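Long-range contacts in citrate synthase (Metallosphaera sedula, PDB 6ABW), which probably catalyses the condensation of oxaloacetate with acetyl-CoA and water to give citrate and CoA, a step of the tricarboxylic acid cycle: residues G38-G43 with R271-Y276; D49-T54 with L189-D194. All blocks are in the same frame, centred on the assembly; numbering follows the deposited sequence.

Contact 1 (G38-G43 with R271-Y276); sequences GILRYG and RVYKTY. With ACO (acetyl coenzyme *a), chain D.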
ATOM      1  N   GLY A  38     -30.784 -11.148  -0.722  1.00 19.17           N
ATOM      2  CA  GLY A  38     -30.132 -11.237   0.561  1.00 17.70           C
ATOM      3  C   GLY A  38     -29.291 -12.489   0.712  1.00 17.28           C
ATOM      4  O   GLY A  38     -29.208 -13.039   1.791  1.00 18.53           O
ATOM      5  N   ILE A  39     -28.569 -12.840  -0.333  1.00 16.62           N
ATOM      6  CA  ILE A  39     -27.825 -14.096  -0.369  1.00 17.82           C
ATOM      7  C   ILE A  39     -26.352 -13.801  -0.482  1.00 16.35           C
ATOM      8  O   ILE A  39     -25.956 -12.980  -1.286  1.00 18.10           O
ATOM      9  CB  ILE A  39     -28.227 -14.980  -1.560  1.00 21.94           C
ATOM     10  CG1 ILE A  39     -29.744 -15.305  -1.500  1.00 24.73           C
ATOM     11  CG2 ILE A  39     -27.355 -16.249  -1.636  1.00 22.66           C
ATOM     12  CD1 ILE A  39     -30.230 -16.001  -2.748  1.00 30.46           C
ATOM     13  N   LEU A  40     -25.581 -14.470   0.372  1.00 13.33           N
ATOM     14  CA  LEU A  40     -24.134 -14.386   0.359  1.00 13.59           C
ATOM     15  C   LEU A  40     -23.611 -15.837   0.420  1.00 12.15           C
ATOM     16  O   LEU A  40     -23.974 -16.606   1.337  1.00 12.13           O
ATOM     17  CB  LEU A  40     -23.647 -13.593   1.591  1.00 12.52           C
ATOM     18  CG  LEU A  40     -22.147 -13.591   1.673  1.00 12.17           C
ATOM     19  CD1 LEU A  40     -21.431 -12.990   0.513  1.00 13.93           C
ATOM     20  CD2 LEU A  40     -21.748 -12.916   2.991  1.00 13.75           C
ATOM     21  N   ARG A  41     -22.801 -16.199  -0.560  1.00 12.46           N
ATOM     22  CA  ARG A  41     -22.137 -17.512  -0.600  1.00 13.43           C
ATOM     23  C   ARG A  41     -20.660 -17.366  -0.803  1.00 11.92           C
ATOM     24  O   ARG A  41     -20.242 -16.509  -1.524  1.00 12.45           O
ATOM     25  CB  ARG A  41     -22.644 -18.402  -1.737  1.00 13.73           C
ATOM     26  CG  ARG A  41     -24.132 -18.668  -1.604  1.00 15.67           C
ATOM     27  CD  ARG A  41     -24.596 -19.508  -2.745  1.00 18.59           C
ATOM     28  NE  ARG A  41     -26.043 -19.501  -2.731  1.00 20.68           N
ATOM     29  CZ  ARG A  41     -26.803 -19.424  -3.814  1.00 24.32           C
ATOM     30  NH1 ARG A  41     -28.128 -19.426  -3.632  1.00 25.67           N
ATOM     31  NH2 ARG A  41     -26.283 -19.417  -5.046  1.00 25.56           N
ATOM     32  N   TYR A  42     -19.891 -18.225  -0.152  1.00 12.48           N
ATOM     33  CA  TYR A  42     -18.463 -18.388  -0.423  1.00 11.50           C
ATOM     34  C   TYR A  42     -18.331 -19.759  -1.156  1.00 12.71           C
ATOM     35  O   TYR A  42     -18.647 -20.783  -0.561  1.00 13.61           O
ATOM     36  CB  TYR A  42     -17.639 -18.451   0.829  1.00 11.37           C
ATOM     37  CG  TYR A  42     -17.551 -17.168   1.695  1.00 10.61           C
ATOM     38  CD1 TYR A  42     -17.814 -15.901   1.171  1.00 11.78           C
ATOM     39  CD2 TYR A  42     -17.294 -17.277   3.026  1.00 11.16           C
ATOM     40  CE1 TYR A  42     -17.752 -14.746   1.977  1.00 12.31           C
ATOM     41  CE2 TYR A  42     -17.227 -16.155   3.862  1.00 11.61           C
ATOM     42  CZ  TYR A  42     -17.463 -14.886   3.351  1.00 11.53           C
ATOM     43  OH  TYR A  42     -17.341 -13.775   4.185  1.00 12.31           O
ATOM     44  N   GLY A  43     -17.842 -19.722  -2.398  1.00 13.69           N
ATOM     45  CA  GLY A  43     -17.547 -20.945  -3.126  1.00 15.39           C
ATOM     46  C   GLY A  43     -18.792 -21.860  -3.258  1.00 14.70           C
ATOM     47  O   GLY A  43     -18.683 -23.085  -3.202  1.00 16.85           O
ATOM     48  N   ARG A 271     -25.182  -0.619  -0.434  1.00 16.87           N
ATOM     49  CA  ARG A 271     -25.268  -0.352  -1.921  1.00 21.49           C
ATOM     50  C   ARG A 271     -25.805  -1.512  -2.747  1.00 20.16           C
ATOM     51  O   ARG A 271     -26.279  -1.276  -3.872  1.00 20.49           O
ATOM     52  CB  ARG A 271     -23.897   0.092  -2.507  1.00 26.78           C
ATOM     53  CG  ARG A 271     -23.541   1.529  -2.106  1.00 33.08           C
ATOM     54  CD  ARG A 271     -22.363   2.173  -2.849  1.00 43.01           C
ATOM     55  NE  ARG A 271     -21.956   3.416  -2.151  1.00 51.69           N
ATOM     56  CZ  ARG A 271     -22.610   4.595  -2.175  1.00 55.43           C
ATOM     57  NH1 ARG A 271     -23.740   4.767  -2.865  1.00 54.36           N
ATOM     58  NH2 ARG A 271     -22.129   5.630  -1.474  1.00 58.36           N
ATOM     59  N   VAL A 272     -25.670  -2.745  -2.270  1.00 16.91           N
ATOM     60  CA  VAL A 272     -26.095  -3.961  -2.992  1.00 18.42           C
ATOM     61  C   VAL A 272     -27.333  -4.608  -2.386  1.00 19.07           C
ATOM     62  O   VAL A 272     -28.302  -4.962  -3.101  1.00 18.42           O
ATOM     63  CB  VAL A 272     -24.911  -4.995  -3.066  1.00 21.58           C
ATOM     64  CG1 VAL A 272     -25.265  -6.221  -3.869  1.00 21.60           C
ATOM     65  CG2 VAL A 272     -23.693  -4.342  -3.720  1.00 22.24           C
ATOM     66  N   TYR A 273     -27.296  -4.895  -1.093  1.00 16.88           N
ATOM     67  CA  TYR A 273     -28.405  -5.526  -0.395  1.00 16.47           C
ATOM     68  C   TYR A 273     -29.610  -4.579  -0.238  1.00 18.34           C
ATOM     69  O   TYR A 273     -29.474  -3.495   0.300  1.00 18.17           O
ATOM     70  CB  TYR A 273     -28.059  -6.025   1.007  1.00 15.62           C
ATOM     71  CG  TYR A 273     -27.030  -7.151   1.008  1.00 14.48           C
ATOM     72  CD1 TYR A 273     -27.304  -8.350   0.373  1.00 14.05           C
ATOM     73  CD2 TYR A 273     -25.771  -6.996   1.635  1.00 13.95           C
ATOM     74  CE1 TYR A 273     -26.385  -9.375   0.351  1.00 15.89           C
ATOM     75  CE2 TYR A 273     -24.828  -8.034   1.643  1.00 14.09           C
ATOM     76  CZ  TYR A 273     -25.131  -9.192   0.976  1.00 15.22           C
ATOM     77  OH  TYR A 273     -24.260 -10.217   0.897  1.00 16.17           O
ATOM     78  N   LYS A 274     -30.760  -5.011  -0.723  1.00 19.21           N
ATOM     79  CA  LYS A 274     -31.996  -4.251  -0.564  1.00 22.54           C
ATOM     80  C   LYS A 274     -32.906  -4.940   0.465  1.00 23.21           C
ATOM     81  O   LYS A 274     -34.076  -4.617   0.583  1.00 25.60           O
ATOM     82  CB  LYS A 274     -32.653  -4.056  -1.941  1.00 26.94           C
ATOM     83  CG  LYS A 274     -31.755  -3.339  -2.976  1.00 29.88           C
ATOM     84  CD  LYS A 274     -31.207  -2.012  -2.440  1.00 35.13           C
ATOM     85  CE  LYS A 274     -30.085  -1.366  -3.268  1.00 40.25           C
ATOM     86  NZ  LYS A 274     -29.359  -0.378  -2.380  1.00 39.10           N
ATOM     87  N   THR A 275     -32.318  -5.810   1.288  1.00 19.27           N
ATOM     88  CA  THR A 275     -32.945  -6.619   2.308  1.00 18.54           C
ATOM     89  C   THR A 275     -32.001  -6.472   3.513  1.00 16.97           C
ATOM     90  O   THR A 275     -30.943  -5.757   3.380  1.00 16.40           O
ATOM     91  CB  THR A 275     -32.878  -8.112   1.925  1.00 22.79           C
ATOM     92  OG1 THR A 275     -31.507  -8.502   1.686  1.00 23.33           O
ATOM     93  CG2 THR A 275     -33.596  -8.372   0.623  1.00 26.20           C
ATOM     94  N   TYR A 276     -32.329  -7.120   4.635  1.00 15.82           N
ATOM     95  CA  TYR A 276     -31.298  -7.353   5.674  1.00 16.26           C
ATOM     96  C   TYR A 276     -30.026  -7.975   5.022  1.00 16.23           C
ATOM     97  O   TYR A 276     -30.086  -8.838   4.158  1.00 16.00           O
ATOM     98  CB  TYR A 276     -31.754  -8.346   6.754  1.00 18.22           C
ATOM     99  CG  TYR A 276     -32.356  -7.781   8.036  1.00 18.30           C
ATOM    100  CD1 TYR A 276     -33.612  -7.193   7.980  1.00 21.89           C
ATOM    101  CD2 TYR A 276     -31.722  -7.904   9.280  1.00 19.85           C
ATOM    102  CE1 TYR A 276     -34.230  -6.740   9.119  1.00 19.55           C
ATOM    103  CE2 TYR A 276     -32.313  -7.418  10.429  1.00 19.17           C
ATOM    104  CZ  TYR A 276     -33.577  -6.821  10.325  1.00 19.07           C
ATOM    105  OH  TYR A 276     -34.304  -6.283  11.338  1.00 18.48           O
TER
HETATM  106  N1A ACO D 403     -30.346   5.850   7.364  1.00 21.66           N
HETATM  107  C2A ACO D 403     -31.464   6.588   7.023  1.00 25.83           C
HETATM  108  N3A ACO D 403     -31.874   6.772   5.712  1.00 23.86           N
HETATM  109  C4A ACO D 403     -31.145   6.200   4.724  1.00 26.22           C
HETATM  110  C5A ACO D 403     -29.946   5.389   5.029  1.00 23.09           C
HETATM  111  C6A ACO D 403     -29.593   5.240   6.438  1.00 21.92           C
HETATM  112  N6A ACO D 403     -28.481   4.538   6.743  1.00 20.29           N
HETATM  113  N7A ACO D 403     -29.415   4.975   3.854  1.00 24.73           N
HETATM  114  C8A ACO D 403     -30.196   5.463   2.860  1.00 26.44           C
HETATM  115  N9A ACO D 403     -31.207   6.192   3.385  1.00 30.89           N
HETATM  116  C1B ACO D 403     -32.305   6.865   2.632  1.00 42.32           C
HETATM  117  C2B ACO D 403     -31.825   7.844   1.548  1.00 49.01           C
HETATM  118  O2B ACO D 403     -31.531   9.153   2.035  1.00 50.37           O
HETATM  119  C3B ACO D 403     -33.029   7.839   0.647  1.00 54.61           C
HETATM  120  O3B ACO D 403     -33.968   8.767   1.218  1.00 68.29           O
HETATM  121  P3B ACO D 403     -35.088   9.599   0.369  1.00 82.15           P
HETATM  122  O7A ACO D 403     -35.344  10.842   1.203  1.00 80.62           O
HETATM  123  O8A ACO D 403     -36.288   8.660   0.292  1.00 69.20           O
HETATM  124  O9A ACO D 403     -34.392   9.889  -0.956  1.00 79.18           O
HETATM  125  C4B ACO D 403     -33.559   6.399   0.710  1.00 53.93           C
HETATM  126  O4B ACO D 403     -33.111   5.854   1.960  1.00 49.13           O
HETATM  127  C5B ACO D 403     -33.037   5.488  -0.372  1.00 52.68           C
HETATM  128  O5B ACO D 403     -31.609   5.490  -0.348  1.00 56.96           O
HETATM  129  P1A ACO D 403     -30.798   4.483  -1.316  1.00 61.93           P
HETATM  130  O1A ACO D 403     -30.755   5.177  -2.658  1.00 60.85           O
HETATM  131  O2A ACO D 403     -31.389   3.076  -1.142  1.00 69.04           O
HETATM  132  O3A ACO D 403     -29.281   4.367  -0.756  1.00 59.64           O
HETATM  133  P2A ACO D 403     -28.161   5.531  -0.856  1.00 58.09           P
HETATM  134  O4A ACO D 403     -27.240   5.299  -2.026  1.00 56.35           O
HETATM  135  O5A ACO D 403     -28.754   6.867  -0.519  1.00 53.32           O
HETATM  136  O6A ACO D 403     -27.256   5.007   0.375  1.00 53.82           O
HETATM  137  CBP ACO D 403     -25.579   3.598   1.313  1.00 39.93           C
HETATM  138  CCP ACO D 403     -26.861   3.638   0.524  1.00 43.05           C
HETATM  139  CDP ACO D 403     -25.091   2.320   1.956  1.00 35.40           C
HETATM  140  CEP ACO D 403     -24.576   4.736   1.070  1.00 38.04           C
HETATM  141  CAP ACO D 403     -26.225   4.223   2.657  1.00 37.56           C
HETATM  142  OAP ACO D 403     -27.389   3.545   3.164  1.00 33.43           O
HETATM  143  C9P ACO D 403     -25.309   4.393   3.874  1.00 44.79           C
HETATM  144  O9P ACO D 403     -24.654   5.426   3.952  1.00 48.10           O
HETATM  145  N8P ACO D 403     -25.250   3.391   4.788  1.00 38.72           N
HETATM  146  C7P ACO D 403     -24.215   3.336   5.795  1.00 41.85           C
HETATM  147  C6P ACO D 403     -24.300   4.372   6.892  1.00 38.26           C
HETATM  148  C5P ACO D 403     -23.025   4.166   7.701  1.00 44.02           C
HETATM  149  O5P ACO D 403     -23.023   3.402   8.665  1.00 37.13           O
HETATM  150  N4P ACO D 403     -21.925   4.870   7.350  1.00 44.04           N
HETATM  151  C3P ACO D 403     -20.671   4.836   8.115  1.00 43.42           C
HETATM  152  C2P ACO D 403     -19.623   4.231   7.206  1.00 52.94           C
HETATM  153  S1P ACO D 403     -18.507   5.496   6.710  1.00 58.11           S
HETATM  154  C   ACO D 403     -17.191   4.710   7.332  1.00 46.49           C
HETATM  155  O   ACO D 403     -17.013   4.798   8.533  1.00 44.53           O
HETATM  156  CH3 ACO D 403     -16.351   3.910   6.381  1.00 39.00           C
HETATM  157  O   HOH W   1     -30.667 -11.507   4.082  1.00 27.84           O

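Contact 2 (D49-T54 with L189-D194); sequences DLVEHT and LILYAD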
ATOM      1  N   ASP A  49     -24.758 -21.445   6.535  1.00 14.54           N
ATOM      2  CA  ASP A  49     -24.369 -22.883   6.538  1.00 14.66           C
ATOM      3  C   ASP A  49     -22.906 -22.952   6.963  1.00 14.98           C
ATOM      4  O   ASP A  49     -22.512 -23.806   7.819  1.00 16.12           O
ATOM      5  CB  ASP A  49     -24.616 -23.416   5.101  1.00 16.67           C
ATOM      6  CG  ASP A  49     -24.714 -25.004   4.972  1.00 24.39           C
ATOM      7  OD1 ASP A  49     -24.697 -25.767   6.018  1.00 24.11           O
ATOM      8  OD2 ASP A  49     -24.758 -25.437   3.775  1.00 27.52           O
ATOM      9  N   LEU A  50     -22.068 -22.071   6.383  1.00 12.65           N
ATOM     10  CA  LEU A  50     -20.664 -22.080   6.798  1.00 13.78           C
ATOM     11  C   LEU A  50     -20.487 -21.746   8.244  1.00 13.50           C
ATOM     12  O   LEU A  50     -19.650 -22.366   8.981  1.00 13.18           O
ATOM     13  CB  LEU A  50     -19.842 -21.134   5.911  1.00 13.25           C
ATOM     14  CG  LEU A  50     -19.711 -21.632   4.484  1.00 13.29           C
ATOM     15  CD1 LEU A  50     -19.076 -20.519   3.672  1.00 14.73           C
ATOM     16  CD2 LEU A  50     -18.910 -22.948   4.401  1.00 14.24           C
ATOM     17  N   VAL A  51     -21.235 -20.741   8.720  1.00 13.58           N
ATOM     18  CA  VAL A  51     -20.991 -20.316  10.125  1.00 12.54           C
ATOM     19  C   VAL A  51     -21.439 -21.401  11.085  1.00 14.93           C
ATOM     20  O   VAL A  51     -20.725 -21.750  12.040  1.00 14.53           O
ATOM     21  CB  VAL A  51     -21.647 -18.967  10.477  1.00 12.67           C
ATOM     22  CG1 VAL A  51     -21.625 -18.721  12.004  1.00 11.79           C
ATOM     23  CG2 VAL A  51     -20.899 -17.832   9.808  1.00 13.24           C
ATOM     24  N   GLU A  52     -22.613 -21.950  10.811  1.00 16.28           N
ATOM     25  CA  GLU A  52     -23.194 -22.968  11.721  1.00 18.13           C
ATOM     26  C   GLU A  52     -22.397 -24.286  11.733  1.00 17.41           C
ATOM     27  O   GLU A  52     -22.240 -24.854  12.786  1.00 16.35           O
ATOM     28  CB  GLU A  52     -24.605 -23.256  11.288  1.00 22.50           C
ATOM     29  CG  GLU A  52     -25.360 -24.287  12.131  1.00 29.64           C
ATOM     30  CD  GLU A  52     -25.590 -23.925  13.603  1.00 34.78           C
ATOM     31  OE1 GLU A  52     -25.236 -22.800  14.055  1.00 34.78           O
ATOM     32  OE2 GLU A  52     -26.156 -24.804  14.307  1.00 41.54           O
ATOM     33  N   HIS A  53     -21.931 -24.733  10.579  1.00 16.33           N
ATOM     34  CA  HIS A  53     -21.430 -26.089  10.392  1.00 16.65           C
ATOM     35  C   HIS A  53     -19.928 -26.193  10.100  1.00 18.48           C
ATOM     36  O   HIS A  53     -19.407 -27.325  10.010  1.00 19.56           O
ATOM     37  CB  HIS A  53     -22.203 -26.760   9.279  1.00 18.72           C
ATOM     38  CG  HIS A  53     -23.663 -26.880   9.554  1.00 21.24           C
ATOM     39  ND1 HIS A  53     -24.625 -26.330   8.728  1.00 23.60           N
ATOM     40  CD2 HIS A  53     -24.335 -27.550  10.524  1.00 24.02           C
ATOM     41  CE1 HIS A  53     -25.830 -26.627   9.207  1.00 26.51           C
ATOM     42  NE2 HIS A  53     -25.680 -27.371  10.291  1.00 29.48           N
ATOM     43  N   THR A  54     -19.205 -25.061   9.926  1.00 15.79           N
ATOM     44  CA  THR A  54     -17.765 -25.157   9.664  1.00 16.35           C
ATOM     45  C   THR A  54     -16.986 -24.353  10.706  1.00 18.37           C
ATOM     46  O   THR A  54     -17.303 -24.379  11.859  1.00 22.56           O
ATOM     47  CB  THR A  54     -17.360 -24.888   8.198  1.00 16.94           C
ATOM     48  OG1 THR A  54     -17.402 -23.501   7.932  1.00 15.87           O
ATOM     49  CG2 THR A  54     -18.286 -25.631   7.208  1.00 16.29           C
ATOM     50  N   LEU A 189     -14.920 -14.023  12.202  1.00  8.73           N
ATOM     51  CA  LEU A 189     -13.864 -14.269  11.224  1.00  9.68           C
ATOM     52  C   LEU A 189     -14.381 -14.787   9.934  1.00 10.18           C
ATOM     53  O   LEU A 189     -13.914 -14.389   8.874  1.00 10.26           O
ATOM     54  CB  LEU A 189     -12.840 -15.252  11.722  1.00 10.19           C
ATOM     55  CG  LEU A 189     -12.041 -14.746  12.878  1.00 10.40           C
ATOM     56  CD1 LEU A 189     -11.330 -15.864  13.602  1.00 11.07           C
ATOM     57  CD2 LEU A 189     -11.041 -13.735  12.314  1.00 11.32           C
ATOM     58  N   ILE A 190     -15.369 -15.670   9.984  1.00  9.46           N
ATOM     59  CA  ILE A 190     -15.982 -16.125   8.708  1.00  8.97           C
ATOM     60  C   ILE A 190     -16.808 -15.019   8.045  1.00  9.03           C
ATOM     61  O   ILE A 190     -16.741 -14.814   6.812  1.00  8.63           O
ATOM     62  CB  ILE A 190     -16.883 -17.366   8.956  1.00  9.27           C
ATOM     63  CG1 ILE A 190     -16.006 -18.588   9.383  1.00  9.92           C
ATOM     64  CG2 ILE A 190     -17.677 -17.705   7.692  1.00  9.72           C
ATOM     65  CD1 ILE A 190     -16.809 -19.713   9.998  1.00 11.15           C
ATOM     66  N   LEU A 191     -17.554 -14.287   8.874  1.00  8.79           N
ATOM     67  CA  LEU A 191     -18.526 -13.314   8.365  1.00  9.14           C
ATOM     68  C   LEU A 191     -17.899 -12.178   7.562  1.00  9.60           C
ATOM     69  O   LEU A 191     -18.471 -11.679   6.596  1.00 10.69           O
ATOM     70  CB  LEU A 191     -19.381 -12.767   9.524  1.00  9.43           C
ATOM     71  CG  LEU A 191     -20.462 -13.694  10.121  1.00 10.95           C
ATOM     72  CD1 LEU A 191     -21.051 -13.245  11.444  1.00 11.01           C
ATOM     73  CD2 LEU A 191     -21.584 -13.939   9.105  1.00 11.35           C
ATOM     74  N   TYR A 192     -16.736 -11.718   8.007  1.00  9.40           N
ATOM     75  CA  TYR A 192     -16.034 -10.629   7.408  1.00  9.84           C
ATOM     76  C   TYR A 192     -14.977 -11.030   6.346  1.00 10.50           C
ATOM     77  O   TYR A 192     -14.283 -10.146   5.816  1.00  9.67           O
ATOM     78  CB  TYR A 192     -15.441  -9.725   8.517  1.00 10.31           C
ATOM     79  CG  TYR A 192     -16.280  -8.591   9.065  1.00 10.92           C
ATOM     80  CD1 TYR A 192     -17.164  -7.848   8.238  1.00 11.92           C
ATOM     81  CD2 TYR A 192     -16.118  -8.146  10.362  1.00 11.12           C
ATOM     82  CE1 TYR A 192     -17.817  -6.742   8.710  1.00 11.98           C
ATOM     83  CE2 TYR A 192     -16.794  -7.042  10.837  1.00 11.34           C
ATOM     84  CZ  TYR A 192     -17.663  -6.334   9.994  1.00 12.92           C
ATOM     85  OH  TYR A 192     -18.312  -5.182  10.462  1.00 12.78           O
ATOM     86  N   ALA A 193     -14.903 -12.344   5.986  1.00 10.20           N
ATOM     87  CA  ALA A 193     -13.770 -12.836   5.228  1.00  9.31           C
ATOM     88  C   ALA A 193     -13.691 -12.215   3.843  1.00  9.63           C
ATOM     89  O   ALA A 193     -12.588 -11.927   3.399  1.00  9.58           O
ATOM     90  CB  ALA A 193     -13.720 -14.343   5.151  1.00  9.76           C
ATOM     91  N   ASP A 194     -14.802 -12.052   3.118  1.00 10.37           N
ATOM     92  CA  ASP A 194     -14.743 -11.457   1.815  1.00 11.42           C
ATOM     93  C   ASP A 194     -16.089 -10.847   1.409  1.00 11.96           C
ATOM     94  O   ASP A 194     -17.117 -11.394   1.797  1.00 12.22           O
ATOM     95  CB  ASP A 194     -14.411 -12.486   0.706  1.00 13.45           C
ATOM     96  CG  ASP A 194     -13.991 -11.766  -0.597  1.00 16.71           C
ATOM     97  OD1 ASP A 194     -13.177 -10.758  -0.540  1.00 16.69           O
ATOM     98  OD2 ASP A 194     -14.539 -12.085  -1.675  1.00 18.47           O
TER

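Contact 1 (G38-G43 with R271-Y276)
Tyr273 and Thr275 meet Gly38 and the first residues of strand 39-42, and a loop from the acetyl-CoA site is thereby fitted against a small sheet by a few close approaches and one water. Thr275 comes nearest, its OG1 lying 3.3 Å from Gly38 CA. Next to it the Tyr273 ring reaches along the start of the strand: CD1 approaches Gly38 CA obliquely at 4.0 Å, the carbonyl oxygen of Ile39 lies at the ring edge in its plane, and the phenol OH ends 3.5 Å from Leu40 CB. That hydroxyl finds its polar partner in His195 NE2. With CG turned anti to its carbonyl carbon (chi1 -65°), Tyr273 carries its ring toward the strand although its CB does not point there.

A water completes the junction, donating to Gly38 O at 3.1 Å and to Tyr276 O at 2.7 Å. Tyr276 O also accepts from Thr275 OG1 at 2.9 Å, the hydroxyl standing above the carbonyl plane, 44° out of it. A valine in place of Thr275 has no hydroxyl to give, and Tyr276 O, left with the water among these partners, would probably be held less firmly beside Gly38. Gly38 itself has positive phi, and a CB there would collide with Thr275 OG1; with Ile39 it forms a G1 beta bulge facing Asp34.

Earlier in the loop, Arg271 lays one guanidinium face over ACO CEP, 3.6 Å from NH2. Backbone N atoms of Val272 and Tyr273 both bond to ND1 of His270, predicted to be an active-site residue. Strand 39-42 is the middle of a three-stranded antiparallel sheet; Tyr273 touches Ile33 of its neighbour 31-34, and Pro278, opening helix 278-292, packs against both Tyr273 and Leu40.

Contact 2 (D49-T54 with L189-D194)
Val51 and Ile190 face each other where helix 47-53 passes the end of helix 179-191, their CB atoms both directed across the interface and their side chains meeting at a slant. Val51 CG2 and Ile190 CG2 touch at 3.9 Å. Val51 offers that methyl because CG2 stands anti to the carbonyl carbon while CG1 takes the place anti to the backbone N (chi1 168°). Val51 CG2 also meets Leu191 CD2 at 4.0 Å, here with the side chains nearly perpendicular, so one methyl is shared by two consecutive residues of the opposite helix. Ile190 spreads its other branch over the backbone, CD1 lying 4.0 Å from Leu50 O.

That carbonyl is already occupied: Thr54 OG1 donates to Leu50 O at 2.7 Å and Thr54 N at 2.9 Å, from opposite faces of its plane. Val59 of helix 56-65 covers Thr54 and Ile190, and Ile282 of helix 278-292 covers Leu191. Between 49-54 and 189-194 the touching is thus almost all methyl packing without a polar bond, the buried carbonyl being satisfied within its own segment; Lys183 of helix 179-191 hydrogen-bonds Val51 O, however, so apolar packing alone does not join the two helices.

In the fold
Contact 2 packs helix 47-53 on the end of helix 179-191, whereas contact 1 sets strand 39-42 against the loop 271-276, at a different depth. Contact 2 is core, with every touching residue buried and methyl groups doing the work; contact 1 is only partly buried, uses a glycine, a ring edge, hydroxyl oxygens and a water, and borders the acetyl-CoA pocket. Tyr42 ties them together: from the strand of contact 1 its OH probably bonds to Ile190 O, at 2.9 Å, and to the backbone N of Asp194 in contact 2. Helix 278-292 packs against residues of both. Each also reaches the second subunit, through Gly43 O to its Arg381 and through Asp49 to its Val383.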